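Local coordinates for protein serpin B3 (Homo sapiens, PDB 4ZK3) that belongs to the serpin family of protease inhibitors and, as squamous cell carcinoma antigen 1, probably traps target proteases through the family's reactive-loop mechanism, at residues S33-L38 with A346-V350; H82-Q86 with K124-Q128. All coordinates share one frame; numbering follows the deposited sequence.

The two contacts illustrate how one fold changes its chemistry from centre to periphery. Contact 1 is entirely buried and sets helix 31-42 against strand 340-351, joining them by a hydroxyl pair and a few aliphatic contacts. Contact 2, nearer the surface, joins helices 81-91 and 117-127 through a cluster of aromatic rings whose outer members reach solvent. No helix or strand belongs to both, yet they form successive layers: Phe85 and Tyr127 of contact 2 rest on helix 31-42, with Phe85 CE2 3.4 Å from Thr35 CG2. Helix 31-42 therefore has the strand along one flank and the aromatic cluster along another.

Contact 1: residues S33-L38 with A346-V350; sequences SITSAL and ATAVV
Ser33 and Thr347 meet hydroxyl to hydroxyl, and their hydrogen bond, 2.7 Å from Ser33 OG to Thr347 OG1, is the tight end of a helix-on-sheet contact. Ser33 reaches it because its OG extends opposite the backbone N (chi1 169°), toward the strand. Thr347 divides its two branches between two tasks. OG1 takes the polar partner and also lies 3.5 Å from Ile34 CG1, whose side chain crosses that of Thr347 at about a right angle; CG2 packs on the methyl of Ala37, 3.7 Å from its CB. His330 of strand 325-336 is hydrogen-bonded to the same OG1, so two partners hold this buried oxygen, which probably fixes the side chain of Thr347 about its CA-CB bond.

Farther along, the fit relaxes. Val349 sends CG2 toward the helix, 4.0 Å from Ala37 CB and 4.2 Å from Leu38 CD2, with purely apolar contacts. Both ends are buried, so the looser side faces more protein: Val349 also touches Leu325 and Val328.

The segment axes approach to 7.7 Å and cross at only 26°, so the helix follows the strand long enough for Thr347 and Val349, on the same face of the strand, both to meet it. Strand 340-351 carries the hinge of the reactive loop and lies as the extra fourth strand of sheet A, antiparallel to 174-185 and 325-336, as in relaxed, cleaved serpins. Helix 31-42 corresponds to helix B, which underlies sheet A in the shutter region, where the sheet parts to admit this strand. The bonds of Thr347 OG1 to Ser33 and His330 are consistent with a polar link that helps hold the inserted strand against helix B and strand 325-336.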
loop_
_atom_site.group_PDB
_atom_site.type_symbol
_atom_site.label_atom_id
_atom_site.label_comp_id
_atom_site.label_asym_id
_atom_site.label_seq_id
_atom_site.Cartn_x
_atom_site.Cartn_y
_atom_site.Cartn_z
ATOM N N SER A 33 -0.762 -3.452 3.111
ATOM C CA SER A 33 -1.613 -3.044 4.264
ATOM C C SER A 33 -3.027 -3.509 4.070
ATOM O O SER A 33 -3.697 -4.045 4.996
ATOM C CB SER A 33 -1.532 -1.527 4.426
ATOM O OG SER A 33 -2.509 -1.083 5.343
ATOM N N ILE A 34 -3.498 -3.397 2.844
ATOM C CA ILE A 34 -4.872 -3.797 2.559
ATOM C C ILE A 34 -5.004 -5.314 2.570
ATOM O O ILE A 34 -5.944 -5.867 3.154
ATOM C CB ILE A 34 -5.318 -3.234 1.240
ATOM C CG1 ILE A 34 -5.201 -1.728 1.291
ATOM C CG2 ILE A 34 -6.734 -3.651 1.001
ATOM C CD1 ILE A 34 -5.352 -1.032 -0.028
ATOM N N THR A 35 -4.057 -5.993 1.962
ATOM C CA THR A 35 -4.025 -7.455 2.039
ATOM C C THR A 35 -4.041 -7.935 3.462
ATOM O O THR A 35 -4.798 -8.833 3.832
ATOM C CB THR A 35 -2.821 -8.014 1.303
ATOM O OG1 THR A 35 -2.963 -7.718 -0.082
ATOM C CG2 THR A 35 -2.782 -9.502 1.478
ATOM N N SER A 36 -3.208 -7.333 4.291
ATOM C CA SER A 36 -3.114 -7.739 5.698
ATOM C C SER A 36 -4.453 -7.556 6.452
ATOM O O SER A 36 -4.867 -8.434 7.202
ATOM C CB SER A 36 -1.943 -6.993 6.348
ATOM O OG SER A 36 -1.823 -7.278 7.716
ATOM N N ALA A 37 -5.119 -6.438 6.287
ATOM C CA ALA A 37 -6.361 -6.215 6.932
ATOM C C ALA A 37 -7.432 -7.189 6.471
ATOM O O ALA A 37 -8.197 -7.697 7.280
ATOM C CB ALA A 37 -6.833 -4.762 6.690
ATOM N N LEU A 38 -7.499 -7.440 5.183
ATOM C CA LEU A 38 -8.523 -8.362 4.658
ATOM C C LEU A 38 -8.209 -9.825 5.008
ATOM O O LEU A 38 -9.102 -10.628 5.113
ATOM C CB LEU A 38 -8.692 -8.137 3.156
ATOM C CG LEU A 38 -9.226 -6.750 2.822
ATOM C CD1 LEU A 38 -9.379 -6.592 1.327
ATOM C CD2 LEU A 38 -10.519 -6.464 3.584
ATOM N N ALA A 346 -2.327 3.087 6.215
ATOM C CA ALA A 346 -3.058 2.289 7.125
ATOM C C ALA A 346 -4.401 1.933 6.532
ATOM O O ALA A 346 -4.930 2.676 5.693
ATOM C CB ALA A 346 -3.207 2.987 8.485
ATOM N N THR A 347 -4.947 0.802 6.979
ATOM C CA THR A 347 -6.239 0.309 6.562
ATOM C C THR A 347 -7.078 -0.043 7.771
ATOM O O THR A 347 -6.609 -0.706 8.688
ATOM C CB THR A 347 -6.043 -0.958 5.686
ATOM O OG1 THR A 347 -5.092 -0.700 4.628
ATOM C CG2 THR A 347 -7.347 -1.447 5.149
ATOM N N ALA A 348 -8.335 0.408 7.756
ATOM C CA ALA A 348 -9.306 0.097 8.799
ATOM C C ALA A 348 -10.486 -0.660 8.205
ATOM O O ALA A 348 -11.025 -0.264 7.188
ATOM C CB ALA A 348 -9.803 1.398 9.463
ATOM N N VAL A 349 -10.893 -1.728 8.862
ATOM C CA VAL A 349 -12.079 -2.476 8.512
ATOM C C VAL A 349 -13.019 -2.405 9.726
ATOM O O VAL A 349 -12.608 -2.771 10.865
ATOM C CB VAL A 349 -11.702 -3.947 8.265
ATOM C CG1 VAL A 349 -12.964 -4.854 8.100
ATOM C CG2 VAL A 349 -10.713 -4.043 7.067
ATOM N N VAL A 350 -14.240 -1.904 9.487
ATOM C CA VAL A 350 -15.247 -1.636 10.536
ATOM C C VAL A 350 -16.435 -2.570 10.395
ATOM O O VAL A 350 -16.949 -2.746 9.305
ATOM C CB VAL A 350 -15.800 -0.213 10.418
ATOM C CG1 VAL A 350 -16.788 0.094 11.543
ATOM C CG2 VAL A 350 -14.684 0.791 10.444
#

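Contact 2: residues H82-Q86 with K124-Q128; sequences HHQFQ and KKFYQ
His82, His83 and Phe85 meet Phe126 and Tyr127 in an aromatic cluster between helices 81-91 and 117-127, at the partly exposed edge of the fold. Phe126 is its centre. With CG swung beside its own backbone N (chi1 -59°), its ring lies between two aliphatic groups: His82 CB sits over one face, 4.0 Å from the Phe126 ring centroid in a CH-pi contact, and Lys125 CD covers the opposite face. The ring's leading edge then turns on His83 in a T-shaped pair, the planes at 66°, with Phe126 CE1 over the centre of the imidazole and 3.6 Å from His83 CD2. These helices correspond to D and E of the serpin fold, which flank helix B, and the inner side of the cluster packs toward it. There Phe85 CD1 approaches Tyr127 CE1 at 3.6 Å, and both rings also touch Ser36. The backbones come close beside Gln86, where Phe126 O lies 3.2 Å from Gln86 CA in a CA-H...O contact bent to 122° at the hydrogen. That carbonyl is buried and has no conventional hydrogen-bond partner; the extended chain of Gln86 runs past it toward Lys125 O.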
loop_
_atom_site.group_PDB
_atom_site.type_symbol
_atom_site.label_atom_id
_atom_site.label_comp_id
_atom_site.label_asym_id
_atom_site.label_seq_id
_atom_site.Cartn_x
_atom_site.Cartn_y
_atom_site.Cartn_z
ATOM N N HIS A 82 -2.082 -18.150 5.116
ATOM C CA HIS A 82 -1.915 -17.367 6.334
ATOM C C HIS A 82 -0.521 -17.574 6.992
ATOM O O HIS A 82 0.042 -16.637 7.557
ATOM C CB HIS A 82 -3.089 -17.653 7.304
ATOM C CG HIS A 82 -4.412 -17.109 6.828
ATOM N ND1 HIS A 82 -5.520 -17.901 6.580
ATOM C CD2 HIS A 82 -4.797 -15.843 6.551
ATOM C CE1 HIS A 82 -6.528 -17.140 6.197
ATOM N NE2 HIS A 82 -6.112 -15.885 6.166
ATOM N N HIS A 83 0.021 -18.789 6.913
ATOM C CA HIS A 83 1.373 -19.113 7.372
ATOM C C HIS A 83 2.389 -18.362 6.535
ATOM O O HIS A 83 3.401 -17.878 7.019
ATOM C CB HIS A 83 1.686 -20.618 7.170
ATOM C CG HIS A 83 1.016 -21.541 8.145
ATOM N ND1 HIS A 83 1.683 -22.090 9.225
ATOM C CD2 HIS A 83 -0.242 -22.054 8.181
ATOM C CE1 HIS A 83 0.854 -22.873 9.900
ATOM N NE2 HIS A 83 -0.319 -22.868 9.288
ATOM N N GLN A 84 2.155 -18.337 5.240
ATOM C CA GLN A 84 3.081 -17.668 4.328
ATOM C C GLN A 84 3.057 -16.154 4.577
ATOM O O GLN A 84 4.103 -15.485 4.618
ATOM C CB GLN A 84 2.770 -18.047 2.871
ATOM C CG GLN A 84 2.927 -19.550 2.639
ATOM C CD GLN A 84 2.905 -19.931 1.190
ATOM O OE1 GLN A 84 2.206 -20.857 0.791
ATOM N NE2 GLN A 84 3.659 -19.200 0.384
ATOM N N PHE A 85 1.861 -15.640 4.846
ATOM C CA PHE A 85 1.732 -14.245 5.190
ATOM C C PHE A 85 2.394 -13.939 6.540
ATOM O O PHE A 85 3.018 -12.896 6.696
ATOM C CB PHE A 85 0.261 -13.804 5.168
ATOM C CG PHE A 85 0.104 -12.358 4.863
ATOM C CD1 PHE A 85 0.116 -11.448 5.865
ATOM C CD2 PHE A 85 0.059 -11.915 3.556
ATOM C CE1 PHE A 85 0.030 -10.102 5.582
ATOM C CE2 PHE A 85 -0.031 -10.567 3.248
ATOM C CZ PHE A 85 -0.050 -9.659 4.257
ATOM N N GLN A 86 2.304 -14.859 7.504
ATOM C CA GLN A 86 2.971 -14.665 8.763
ATOM C C GLN A 86 4.483 -14.521 8.590
ATOM O O GLN A 86 5.117 -13.672 9.258
ATOM C CB GLN A 86 2.650 -15.811 9.697
ATOM C CG GLN A 86 3.414 -15.823 10.984
ATOM C CD GLN A 86 3.388 -17.216 11.615
ATOM O OE1 GLN A 86 2.443 -18.024 11.412
ATOM N NE2 GLN A 86 4.440 -17.524 12.353
ATOM N N LYS A 124 -3.683 -13.452 16.344
ATOM C CA LYS A 124 -2.457 -13.274 17.091
ATOM C C LYS A 124 -1.285 -14.001 16.433
ATOM O O LYS A 124 -0.203 -13.426 16.228
ATOM C CB LYS A 124 -2.625 -13.649 18.572
ATOM C CG LYS A 124 -3.566 -12.712 19.373
ATOM C CD LYS A 124 -3.814 -13.175 20.824
ATOM C CE LYS A 124 -4.929 -12.418 21.461
ATOM N NZ LYS A 124 -5.166 -12.865 22.849
ATOM N N LYS A 125 -1.523 -15.236 16.056
ATOM C CA LYS A 125 -0.494 -16.076 15.494
ATOM C C LYS A 125 -0.092 -15.764 14.034
ATOM O O LYS A 125 1.084 -15.715 13.746
ATOM C CB LYS A 125 -0.955 -17.517 15.535
ATOM C CG LYS A 125 0.034 -18.492 14.909
ATOM C CD LYS A 125 -0.690 -19.769 14.491
ATOM C CE LYS A 125 0.264 -20.877 14.087
ATOM N NZ LYS A 125 -0.527 -22.135 14.028
ATOM N N PHE A 126 -1.046 -15.647 13.118
ATOM C CA PHE A 126 -0.681 -15.371 11.699
ATOM C C PHE A 126 -0.376 -13.895 11.360
ATOM O O PHE A 126 0.446 -13.627 10.457
ATOM C CB PHE A 126 -1.737 -15.896 10.739
ATOM C CG PHE A 126 -1.954 -17.368 10.863
ATOM C CD1 PHE A 126 -0.975 -18.254 10.442
ATOM C CD2 PHE A 126 -3.108 -17.864 11.474
ATOM C CE1 PHE A 126 -1.159 -19.618 10.603
ATOM C CE2 PHE A 126 -3.290 -19.224 11.641
ATOM C CZ PHE A 126 -2.314 -20.102 11.202
ATOM N N TYR A 127 -1.023 -12.976 12.082
ATOM C CA TYR A 127 -0.972 -11.541 11.760
ATOM C C TYR A 127 -0.372 -10.739 12.888
ATOM O O TYR A 127 -0.295 -9.531 12.806
ATOM C CB TYR A 127 -2.391 -11.030 11.457
ATOM C CG TYR A 127 -2.860 -11.555 10.162
ATOM C CD1 TYR A 127 -2.511 -10.929 8.967
ATOM C CD2 TYR A 127 -3.540 -12.755 10.100
ATOM C CE1 TYR A 127 -2.906 -11.459 7.758
ATOM C CE2 TYR A 127 -3.908 -13.302 8.880
ATOM C CZ TYR A 127 -3.612 -12.657 7.735
ATOM O OH TYR A 127 -3.976 -13.222 6.535
ATOM N N GLN A 128 0.078 -11.414 13.957
ATOM C CA GLN A 128 0.739 -10.729 15.082
ATOM C C GLN A 128 -0.199 -9.672 15.656
ATOM O O GLN A 128 0.222 -8.659 16.185
ATOM C CB GLN A 128 2.068 -10.101 14.653
ATOM C CG GLN A 128 2.993 -10.995 13.833
ATOM C CD GLN A 128 4.326 -10.281 13.361
ATOM O OE1 GLN A 128 4.391 -9.060 13.079
ATOM N NE2 GLN A 128 5.387 -11.077 13.261
#